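Local coordinates for protein arginine--tRNA ligase (Campylobacter jejuni, PDB 3FNR) that attaches arginine to its cognate tRNA at the expense of ATP, as a monomeric class I aminoacyl-tRNA synthetase, at residues 58-68 with 387-396. The protein carries 1 engineered substitution. Sequence-based numbering, arbitrary orientation. Where two conformers were deposited one is given.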
# COMPACT_ATOMS: atom_id res chain seq x y z
N THR A 58 -4.26 1.90 0.74
CA THR A 58 -5.54 2.42 0.28
C THR A 58 -6.64 1.46 0.70
O THR A 58 -7.62 1.88 1.31
CB THR A 58 -5.54 2.69 -1.24
OG1 THR A 58 -4.40 3.50 -1.57
CG2 THR A 58 -6.78 3.44 -1.64
N LEU A 59 -6.45 0.16 0.46
CA LEU A 59 -7.38 -0.88 0.94
C LEU A 59 -7.69 -0.73 2.44
O LEU A 59 -8.85 -0.76 2.84
CB LEU A 59 -6.79 -2.27 0.72
CG LEU A 59 -7.60 -3.44 0.13
CD1 LEU A 59 -7.18 -4.70 0.83
CD2 LEU A 59 -9.13 -3.27 0.19
N THR A 60 -6.63 -0.57 3.24
CA THR A 60 -6.75 -0.39 4.68
C THR A 60 -7.59 0.84 5.04
O THR A 60 -8.55 0.72 5.80
CB THR A 60 -5.37 -0.26 5.34
OG1 THR A 60 -4.57 -1.38 4.95
CG2 THR A 60 -5.51 -0.25 6.84
N ARG A 61 -7.23 1.99 4.47
CA ARG A 61 -7.94 3.25 4.72
C ARG A 61 -9.40 3.13 4.32
O ARG A 61 -10.29 3.63 5.02
CB ARG A 61 -7.30 4.39 3.94
CG ARG A 61 -5.96 4.87 4.47
CD ARG A 61 -5.35 5.86 3.48
NE ARG A 61 -4.01 6.31 3.84
CZ ARG A 61 -3.76 7.39 4.57
NH1 ARG A 61 -4.76 8.15 5.02
NH2 ARG A 61 -2.50 7.73 4.84
N LEU A 62 -9.64 2.46 3.20
CA LEU A 62 -10.99 2.27 2.69
C LEU A 62 -11.80 1.35 3.59
O LEU A 62 -12.92 1.69 3.99
CB LEU A 62 -10.95 1.77 1.25
CG LEU A 62 -12.28 1.53 0.52
CD1 LEU A 62 -13.17 2.77 0.49
CD2 LEU A 62 -11.96 1.07 -0.86
N ALA A 63 -11.22 0.20 3.93
CA ALA A 63 -11.87 -0.72 4.87
C ALA A 63 -12.26 -0.05 6.19
O ALA A 63 -13.38 -0.23 6.66
CB ALA A 63 -10.99 -1.89 5.13
N ARG A 64 -11.35 0.73 6.76
CA ARG A 64 -11.62 1.43 8.02
C ARG A 64 -12.74 2.46 7.87
O ARG A 64 -13.63 2.54 8.72
CB ARG A 64 -10.35 2.09 8.58
CG ARG A 64 -9.75 1.36 9.77
CD ARG A 64 -8.46 0.60 9.47
NE ARG A 64 -7.28 1.42 9.73
CZ ARG A 64 -6.07 0.96 10.08
NH1 ARG A 64 -5.85 -0.34 10.23
NH2 ARG A 64 -5.08 1.82 10.27
N HIS A 65 -12.71 3.22 6.77
CA HIS A 65 -13.73 4.22 6.45
C HIS A 65 -15.12 3.59 6.41
O HIS A 65 -16.09 4.14 6.95
CB HIS A 65 -13.40 4.87 5.10
CG HIS A 65 -14.35 5.95 4.68
ND1 HIS A 65 -14.26 7.24 5.16
CD2 HIS A 65 -15.39 5.94 3.81
CE1 HIS A 65 -15.22 7.98 4.60
NE2 HIS A 65 -15.92 7.21 3.79
N LEU A 66 -15.18 2.40 5.82
CA LEU A 66 -16.44 1.69 5.64
C LEU A 66 -16.90 0.94 6.89
O LEU A 66 -17.97 0.33 6.88
CB LEU A 66 -16.34 0.76 4.42
CG LEU A 66 -16.06 1.46 3.08
CD1 LEU A 66 -15.83 0.43 2.02
CD2 LEU A 66 -17.19 2.42 2.66
N GLY A 67 -16.11 0.99 7.95
CA GLY A 67 -16.50 0.43 9.24
C GLY A 67 -16.02 -0.99 9.48
O GLY A 67 -16.48 -1.64 10.42
N TYR A 68 -15.11 -1.47 8.64
CA TYR A 68 -14.53 -2.79 8.83
C TYR A 68 -13.39 -2.71 9.83
O TYR A 68 -12.63 -1.73 9.84
CB TYR A 68 -14.05 -3.38 7.50
CG TYR A 68 -15.16 -3.65 6.51
CD1 TYR A 68 -15.54 -2.68 5.58
CD2 TYR A 68 -15.84 -4.87 6.50
CE1 TYR A 68 -16.57 -2.92 4.67
CE2 TYR A 68 -16.87 -5.12 5.59
CZ TYR A 68 -17.23 -4.13 4.68
OH TYR A 68 -18.24 -4.35 3.77
N LEU A 387 -17.41 3.66 -3.19
CA LEU A 387 -16.45 3.17 -2.19
C LEU A 387 -16.77 1.75 -1.72
O LEU A 387 -15.88 0.91 -1.62
CB LEU A 387 -16.40 4.11 -0.98
CG LEU A 387 -15.88 5.52 -1.25
CD1 LEU A 387 -15.91 6.34 0.03
CD2 LEU A 387 -14.49 5.52 -1.91
N ASN A 388 -18.05 1.49 -1.44
CA ASN A 388 -18.49 0.16 -1.04
C ASN A 388 -18.25 -0.86 -2.13
O ASN A 388 -17.81 -1.98 -1.86
CB ASN A 388 -19.96 0.19 -0.60
CG ASN A 388 -20.14 0.78 0.79
OD1 ASN A 388 -19.86 0.12 1.80
ND2 ASN A 388 -20.61 2.02 0.86
N ASP A 389 -18.51 -0.46 -3.37
CA ASP A 389 -18.32 -1.32 -4.52
C ASP A 389 -16.83 -1.58 -4.76
O ASP A 389 -16.44 -2.69 -5.10
CB ASP A 389 -18.94 -0.67 -5.75
CG ASP A 389 -19.61 -1.66 -6.67
OD1 ASP A 389 -20.86 -1.68 -6.69
OD2 ASP A 389 -18.89 -2.43 -7.35
N ALA A 390 -16.01 -0.54 -4.56
CA ALA A 390 -14.57 -0.66 -4.72
C ALA A 390 -13.97 -1.63 -3.71
O ALA A 390 -13.11 -2.43 -4.06
CB ALA A 390 -13.89 0.70 -4.62
N PHE A 391 -14.43 -1.57 -2.47
CA PHE A 391 -13.93 -2.46 -1.44
C PHE A 391 -14.30 -3.92 -1.71
O PHE A 391 -13.42 -4.79 -1.76
CB PHE A 391 -14.42 -2.07 -0.05
CG PHE A 391 -13.93 -2.99 1.03
CD1 PHE A 391 -12.59 -2.97 1.41
CD2 PHE A 391 -14.79 -3.90 1.63
CE1 PHE A 391 -12.12 -3.83 2.39
CE2 PHE A 391 -14.32 -4.76 2.62
CZ PHE A 391 -12.99 -4.72 3.00
N GLU A 392 -15.59 -4.15 -1.91
CA GLU A 392 -16.13 -5.50 -2.09
C GLU A 392 -15.57 -6.25 -3.30
O GLU A 392 -15.46 -7.47 -3.26
CB GLU A 392 -17.66 -5.45 -2.11
CG GLU A 392 -18.26 -5.10 -0.74
CD GLU A 392 -19.69 -4.58 -0.83
OE1 GLU A 392 -20.05 -3.70 -0.02
OE2 GLU A 392 -20.46 -5.05 -1.69
N ALA A 393 -15.22 -5.53 -4.36
CA ALA A 393 -14.64 -6.15 -5.56
C ALA A 393 -13.12 -6.08 -5.57
O ALA A 393 -12.49 -6.62 -6.49
CB ALA A 393 -15.20 -5.48 -6.82
N ARG A 394 -12.55 -5.44 -4.54
CA ARG A 394 -11.10 -5.15 -4.43
C ARG A 394 -10.59 -4.31 -5.61
O ARG A 394 -9.40 -4.32 -5.93
CB ARG A 394 -10.26 -6.43 -4.24
CG ARG A 394 -10.80 -7.44 -3.21
CD ARG A 394 -10.74 -6.93 -1.77
NE ARG A 394 -11.08 -8.00 -0.83
CZ ARG A 394 -12.26 -8.13 -0.21
NH1 ARG A 394 -12.45 -9.15 0.62
NH2 ARG A 394 -13.23 -7.25 -0.41
N ALA A 395 -11.50 -3.56 -6.23
CA ALA A 395 -11.19 -2.75 -7.40
C ALA A 395 -10.91 -1.29 -7.01
O ALA A 395 -11.76 -0.41 -7.19
CB ALA A 395 -12.33 -2.83 -8.41
N LEU A 396 -9.72 -1.04 -6.47
CA LEU A 396 -9.41 0.28 -5.93
C LEU A 396 -9.24 1.37 -6.99
O LEU A 396 -9.35 2.55 -6.68
CB LEU A 396 -8.19 0.23 -5.00
CG LEU A 396 -8.28 -0.74 -3.81
CD1 LEU A 396 -7.05 -0.66 -2.92
CD2 LEU A 396 -9.54 -0.50 -3.00
O HOH W 1 -18.84 -2.43 1.84
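Phe391 sets CE2 over one face of the Tyr68 ring, 3.5 Å above its plane and toward the rim; the two rings are inclined by 32°. Water 1 and Ala63 O lie at the Tyr68 edge. This is an interdomain helix-helix contact, joining the helix before the second parallel strand of the class I nucleotide-binding fold to a helix of the DALR anticodon-binding domain, with axes 10.1 Å apart and crossing at -124°. Phe391 holds CG anti to its backbone N (chi1 179°), which carries the ring across to the other helix. There Phe391 CE1 meets Ala63 CB at 3.5 Å, Phe391 CD1 meets Leu59 CD2, and Leu66 slides past in the reverse direction with Leu66 CD1 3.5 Å from Phe391 CB. Leu62 forks between partners: CD1 rests on Leu387 CB, while Leu62 CD2 reaches Leu396 CD2 at 3.6 Å. Leu445 of helix 425-445 adds to the packing around Leu62 and Leu387. Each segment turns off its helix through a Schellman motif, at Gly67 and Arg394. In the conformer modelled here, one of two, Arg394 NH2 lies over a face of the Phe391 ring and bonds Phe391 O, and NE pairs with Glu268 in a salt bridge. Asn388 ND2 bonds to Lys384 O. Water 1 accepts from Tyr68 OH and donates to Asn388 OD1 and to Glu392 OE1, the latter 2.6 Å from the water oxygen.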